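Local coordinates for mandelate racemase/muconate lactonizing enzyme/Enolase superfamily (PDB 2HZG), which belongs to the enolase superfamily, pairing an N-terminal capping domain with a TIM-type barrel that holds sodium in an acidic metal site, at residues Gln26-Val31 against Trp41-Ala46; Ala99-Ser104 against Cys278-Gly283. One frame throughout, in Å; residues are numbered along the deposited sequence.

Contact 1: residues Gln26-Val31 against Trp41-Ala46; sequences QDALLV and WGECEA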
loop_
_atom_site.group_PDB
_atom_site.type_symbol
_atom_site.label_atom_id
_atom_site.label_comp_id
_atom_site.label_asym_id
_atom_site.label_seq_id
_atom_site.Cartn_x
_atom_site.Cartn_y
_atom_site.Cartn_z
ATOM N N GLN A 26 -20.455 2.502 5.758
ATOM C CA GLN A 26 -21.213 3.530 5.025
ATOM C C GLN A 26 -21.257 3.304 3.524
ATOM O O GLN A 26 -22.127 3.832 2.852
ATOM C CB GLN A 26 -20.645 4.923 5.301
ATOM C CG GLN A 26 -20.603 5.283 6.784
ATOM C CD GLN A 26 -20.209 6.742 6.973
ATOM O OE1 GLN A 26 -21.030 7.634 6.788
ATOM N NE2 GLN A 26 -18.958 6.983 7.351
ATOM N N ASP A 27 -20.297 2.549 3.007
ATOM C CA ASP A 27 -20.289 2.197 1.601
ATOM C C ASP A 27 -19.663 0.820 1.445
ATOM O O ASP A 27 -19.234 0.229 2.447
ATOM C CB ASP A 27 -19.675 3.311 0.698
ATOM C CG ASP A 27 -18.153 3.307 0.656
ATOM O OD1 ASP A 27 -17.505 2.554 1.392
ATOM O OD2 ASP A 27 -17.597 4.067 -0.172
ATOM N N ALA A 28 -19.690 0.277 0.233
ATOM C CA ALA A 28 -19.176 -1.073 -0.007
ATOM C C ALA A 28 -18.824 -1.258 -1.467
ATOM O O ALA A 28 -19.393 -0.609 -2.342
ATOM C CB ALA A 28 -20.210 -2.162 0.424
ATOM N N LEU A 29 -17.870 -2.145 -1.723
ATOM C CA LEU A 29 -17.669 -2.644 -3.071
ATOM C C LEU A 29 -17.901 -4.153 -3.041
ATOM O O LEU A 29 -17.111 -4.889 -2.458
ATOM C CB LEU A 29 -16.282 -2.294 -3.636
ATOM C CG LEU A 29 -16.057 -2.805 -5.083
ATOM C CD1 LEU A 29 -16.987 -2.147 -6.104
ATOM C CD2 LEU A 29 -14.619 -2.591 -5.497
ATOM N N LEU A 30 -19.011 -4.592 -3.637
ATOM C CA LEU A 30 -19.333 -6.016 -3.692
ATOM C C LEU A 30 -18.881 -6.598 -5.028
ATOM O O LEU A 30 -18.844 -5.911 -6.041
ATOM C CB LEU A 30 -20.841 -6.242 -3.488
ATOM C CG LEU A 30 -21.486 -5.857 -2.145
ATOM C CD1 LEU A 30 -22.896 -6.436 -2.083
ATOM C CD2 LEU A 30 -20.682 -6.365 -0.947
ATOM N N VAL A 31 -18.525 -7.871 -5.012
ATOM C CA VAL A 31 -17.928 -8.495 -6.176
ATOM C C VAL A 31 -18.680 -9.784 -6.418
ATOM O O VAL A 31 -18.716 -10.652 -5.543
ATOM C CB VAL A 31 -16.419 -8.846 -5.951
ATOM C CG1 VAL A 31 -15.844 -9.529 -7.187
ATOM C CG2 VAL A 31 -15.572 -7.595 -5.602
ATOM N N TRP A 41 -19.862 -14.492 -4.168
ATOM C CA TRP A 41 -19.836 -13.083 -3.820
ATOM C C TRP A 41 -18.729 -12.817 -2.838
ATOM O O TRP A 41 -18.418 -13.661 -1.980
ATOM C CB TRP A 41 -21.147 -12.661 -3.152
ATOM C CG TRP A 41 -22.274 -12.462 -4.074
ATOM C CD1 TRP A 41 -23.200 -13.410 -4.457
ATOM C CD2 TRP A 41 -22.657 -11.239 -4.721
ATOM N NE1 TRP A 41 -24.130 -12.843 -5.304
ATOM C CE2 TRP A 41 -23.824 -11.517 -5.486
ATOM C CE3 TRP A 41 -22.136 -9.929 -4.729
ATOM C CZ2 TRP A 41 -24.473 -10.540 -6.246
ATOM C CZ3 TRP A 41 -22.785 -8.959 -5.496
ATOM C CH2 TRP A 41 -23.937 -9.275 -6.251
ATOM N N GLY A 42 -18.173 -11.617 -2.943
ATOM C CA GLY A 42 -17.199 -11.134 -1.974
ATOM C C GLY A 42 -17.361 -9.632 -1.778
ATOM O O GLY A 42 -18.139 -8.984 -2.481
ATOM N N GLU A 43 -16.620 -9.086 -0.819
ATOM C CA GLU A 43 -16.691 -7.677 -0.494
ATOM C C GLU A 43 -15.262 -7.139 -0.257
ATOM O O GLU A 43 -14.473 -7.740 0.479
ATOM C CB GLU A 43 -17.565 -7.476 0.750
ATOM C CG GLU A 43 -17.763 -6.010 1.194
ATOM C CD GLU A 43 -18.734 -5.899 2.375
ATOM O OE1 GLU A 43 -19.608 -6.794 2.515
ATOM O OE2 GLU A 43 -18.616 -4.928 3.164
ATOM N N CYS A 44 -14.939 -6.024 -0.913
ATOM C CA CYS A 44 -13.661 -5.341 -0.683
ATOM C C CYS A 44 -13.867 -4.304 0.416
ATOM O O CYS A 44 -14.789 -3.492 0.336
ATOM C CB CYS A 44 -13.201 -4.609 -1.952
ATOM S SG CYS A 44 -13.060 -5.635 -3.412
ATOM N N GLU A 45 -13.022 -4.330 1.438
ATOM C CA GLU A 45 -13.087 -3.285 2.457
ATOM C C GLU A 45 -12.101 -2.191 2.047
ATOM O O GLU A 45 -10.960 -2.138 2.507
ATOM C CB GLU A 45 -12.810 -3.835 3.873
ATOM C CG GLU A 45 -12.876 -2.769 4.984
ATOM C CD GLU A 45 -14.140 -1.873 4.960
ATOM O OE1 GLU A 45 -15.203 -2.295 4.451
ATOM O OE2 GLU A 45 -14.064 -0.728 5.479
ATOM N N ALA A 46 -12.552 -1.326 1.151
ATOM C CA ALA A 46 -11.638 -0.510 0.386
ATOM C C ALA A 46 -12.441 0.606 -0.218
ATOM O O ALA A 46 -13.676 0.518 -0.288
ATOM C CB ALA A 46 -11.024 -1.345 -0.736
HETATM O O HOH W 1 -16.060 0.164 1.013
#
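Leu30 lays its CD2 methyl against the aliphatic stem of Glu43, CD2 to CG 3.6 Å, and the two side chains cross obliquely on one face of the sheet. They face each other in the N-terminal domain's beta hairpin of strands 27-35 and 38-44, whose pieces 27-31 and 41-44 make 151° between their N-to-C directions and so run antiparallel. Leu30 and Glu43 form a non-hydrogen-bonded antiparallel pair. Glu43 leaves its strand fully stretched, chi1 -178°, which runs its methylenes past the leucine and carries OE1 on to a hydrogen bond with Ser308 OG, in the C-terminal part of the chain. Trp41 meets Leu30 with the rim of its indole, near the ring plane, CZ3 lying 3.9 Å from Leu30 CB; the same ring also meets Phe11 of strand 5-14.

The opposite face carries Leu29, Val31 and Cys44. Here the sulfur sits between two methyls, Cys44 SG being 3.9 Å from Val31 CG2 and 4.0 Å from Leu29 CD2, and Met102 of helix 99-118 packs on all three residues.

Two reciprocal bonds define the hydrogen-bonded pair: Val31 N to Gly42 O and Gly42 N to Val31 O both measure 2.8 Å. Cys44 N adds a third bond, to Leu29 O. Strand 27-35 is central in its sheet, with Ala28 and Leu30 bonding by their backbones to Leu13 and Phe11. Where the two strands diverge, a water spans the gap, 2.8 Å from Asp27 OD1 and 2.7 Å from Ala46 O.

Contact 2: residues Ala99-Ser104 against Cys278-Gly283; sequences APHMLS and CGRIGG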
loop_
_atom_site.group_PDB
_atom_site.type_symbol
_atom_site.label_atom_id
_atom_site.label_comp_id
_atom_site.label_asym_id
_atom_site.label_seq_id
_atom_site.Cartn_x
_atom_site.Cartn_y
_atom_site.Cartn_z
ATOM N N ALA A 99 -4.078 -2.762 -5.883
ATOM C CA ALA A 99 -4.466 -4.135 -6.271
ATOM C C ALA A 99 -4.971 -5.075 -5.135
ATOM O O ALA A 99 -5.997 -5.721 -5.310
ATOM C CB ALA A 99 -3.381 -4.817 -7.103
ATOM N N PRO A 100 -4.255 -5.166 -3.991
ATOM C CA PRO A 100 -4.662 -6.118 -2.949
ATOM C C PRO A 100 -6.096 -5.890 -2.445
ATOM O O PRO A 100 -6.760 -6.846 -2.068
ATOM C CB PRO A 100 -3.685 -5.827 -1.804
ATOM C CG PRO A 100 -2.553 -5.161 -2.414
ATOM C CD PRO A 100 -3.030 -4.439 -3.610
ATOM N N HIS A 101 -6.547 -4.633 -2.436
ATOM C CA HIS A 101 -7.886 -4.299 -1.941
ATOM C C HIS A 101 -8.952 -4.779 -2.918
ATOM O O HIS A 101 -9.976 -5.334 -2.504
ATOM C CB HIS A 101 -7.984 -2.790 -1.701
ATOM C CG HIS A 101 -7.472 -2.371 -0.358
ATOM N ND1 HIS A 101 -7.719 -1.125 0.182
ATOM C CD2 HIS A 101 -6.750 -3.045 0.565
ATOM C CE1 HIS A 101 -7.163 -1.050 1.379
ATOM N NE2 HIS A 101 -6.577 -2.206 1.639
ATOM N N MET A 102 -8.692 -4.587 -4.212
ATOM C CA MET A 102 -9.543 -5.123 -5.275
ATOM C C MET A 102 -9.516 -6.658 -5.252
ATOM O O MET A 102 -10.567 -7.306 -5.292
ATOM C CB MET A 102 -9.106 -4.579 -6.652
ATOM C CG MET A 102 -10.075 -4.959 -7.814
ATOM S SD MET A 102 -11.772 -4.346 -7.589
ATOM C CE MET A 102 -12.661 -5.826 -7.159
ATOM N N LEU A 103 -8.322 -7.235 -5.147
ATOM C CA LEU A 103 -8.182 -8.689 -5.044
ATOM C C LEU A 103 -8.956 -9.326 -3.874
ATOM O O LEU A 103 -9.509 -10.410 -4.015
ATOM C CB LEU A 103 -6.715 -9.080 -4.933
ATOM C CG LEU A 103 -6.382 -10.570 -4.728
ATOM C CD1 LEU A 103 -6.897 -11.459 -5.909
ATOM C CD2 LEU A 103 -4.889 -10.721 -4.564
ATOM N N SER A 104 -8.953 -8.674 -2.711
ATOM C CA SER A 104 -9.608 -9.221 -1.524
ATOM C C SER A 104 -11.031 -9.739 -1.796
ATOM O O SER A 104 -11.357 -10.888 -1.462
ATOM C CB SER A 104 -9.638 -8.179 -0.392
ATOM O OG SER A 104 -8.321 -7.899 0.087
ATOM N N CYS A 278 -10.186 -9.735 6.059
ATOM C CA CYS A 278 -10.144 -10.447 4.754
ATOM C C CYS A 278 -10.461 -9.536 3.569
ATOM O O CYS A 278 -10.006 -9.797 2.470
ATOM C CB CYS A 278 -11.081 -11.652 4.749
ATOM S SG CYS A 278 -10.389 -12.924 5.766
ATOM N N GLY A 279 -11.235 -8.478 3.807
ATOM C CA GLY A 279 -11.553 -7.487 2.773
ATOM C C GLY A 279 -10.422 -6.529 2.403
ATOM O O GLY A 279 -10.592 -5.689 1.513
ATOM N N ARG A 280 -9.266 -6.652 3.063
ATOM C CA ARG A 280 -8.106 -5.774 2.807
ATOM C C ARG A 280 -6.829 -6.530 2.481
ATOM O O ARG A 280 -6.023 -6.087 1.643
ATOM C CB ARG A 280 -7.810 -4.896 4.038
ATOM C CG ARG A 280 -8.876 -3.895 4.358
ATOM C CD ARG A 280 -8.440 -3.086 5.547
ATOM N NE ARG A 280 -9.411 -2.049 5.862
ATOM C CZ ARG A 280 -9.533 -1.459 7.049
ATOM N NH1 ARG A 280 -8.744 -1.796 8.060
ATOM N NH2 ARG A 280 -10.459 -0.530 7.223
ATOM N N ILE A 281 -6.650 -7.666 3.139
ATOM C CA ILE A 281 -5.399 -8.417 3.058
ATOM C C ILE A 281 -5.240 -9.294 1.797
ATOM O O ILE A 281 -4.171 -9.896 1.606
ATOM C CB ILE A 281 -5.160 -9.261 4.343
ATOM C CG1 ILE A 281 -3.660 -9.496 4.563
ATOM C CG2 ILE A 281 -5.987 -10.591 4.320
ATOM C CD1 ILE A 281 -3.319 -10.079 5.912
ATOM N N GLY A 282 -6.266 -9.358 0.948
ATOM C CA GLY A 282 -6.218 -10.231 -0.226
ATOM C C GLY A 282 -7.119 -11.456 -0.109
ATOM O O GLY A 282 -6.997 -12.396 -0.894
ATOM N N GLY A 283 -8.022 -11.450 0.879
ATOM C CA GLY A 283 -9.001 -12.512 1.033
ATOM C C GLY A 283 -8.623 -13.557 2.059
ATOM O O GLY A 283 -7.846 -13.293 2.978
#
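The His101 imidazole and the Arg280 guanidinium lie side by side and point the same way, their planes 25° apart, but His101 NE2 and Arg280 NE remain 5.1 Å from each other. Across this contact the ring is met by the backbone and first methylenes of Arg280, while Ala46 packs on the same ring. The arginine carbonyl comes in at the ring edge, near the plane, with Arg280 O 3.3 Å from His101 CD2. Its first methylene passes by the next ring atom, Arg280 CB to His101 NE2 3.8 Å. Beyond, Arg280 stays extended from CG to NE, and NH1 forms a salt bridge with Glu254, a ligand of the sodium ion; this makes Arg280 a second-shell neighbour of the metal.

The Pro100 carbonyl is gripped from both faces of its plane, by Ser104 N and Ser104 OG. Through the bond from Gly282 N to Ser104 OG, the start of helix 99-118, in the N-terminal domain, is joined to the turn that follows the sixth strand, 273-276, of the TIM-type barrel. A weak bond from Gly283 N to Cys278 O has the six-to-one spacing of a Schellman motif, but Gly282 N serves Ser104 instead of closing the inner five-to-two bond. Gly282, the first residue to leave helical angles, has positive phi (108°).

Ser104 holds OG beside its backbone N, with chi1 -67°, which places the hydroxyl to donate to Pro100 O at 2.9 Å and to accept a bent bond from Gly282 N at 2.7 Å. Its CB meanwhile rests 3.3 Å from both Cys278 O and Gly279 O.

How the contacts relate
Both segments of contact 1 precede those of contact 2 in sequence, yet their centres are about 10 Å apart and they touch. The evidence is atomic: Glu45 N, just past the hairpin strand, is 2.8 Å from Gly279 O, a probable hydrogen bond, and Ala46 CB packs on His101 ND1 at 3.4 Å. Contact 1 stays within the N-terminal domain's three-stranded antiparallel sheet, whereas contact 2 joins helix 99-118 of that domain to the barrel. Helix 99-118 therefore reaches both the sheet and the barrel. Both contacts also touch the second subunit, so the domain junction near the metal site lies beside the dimer interface.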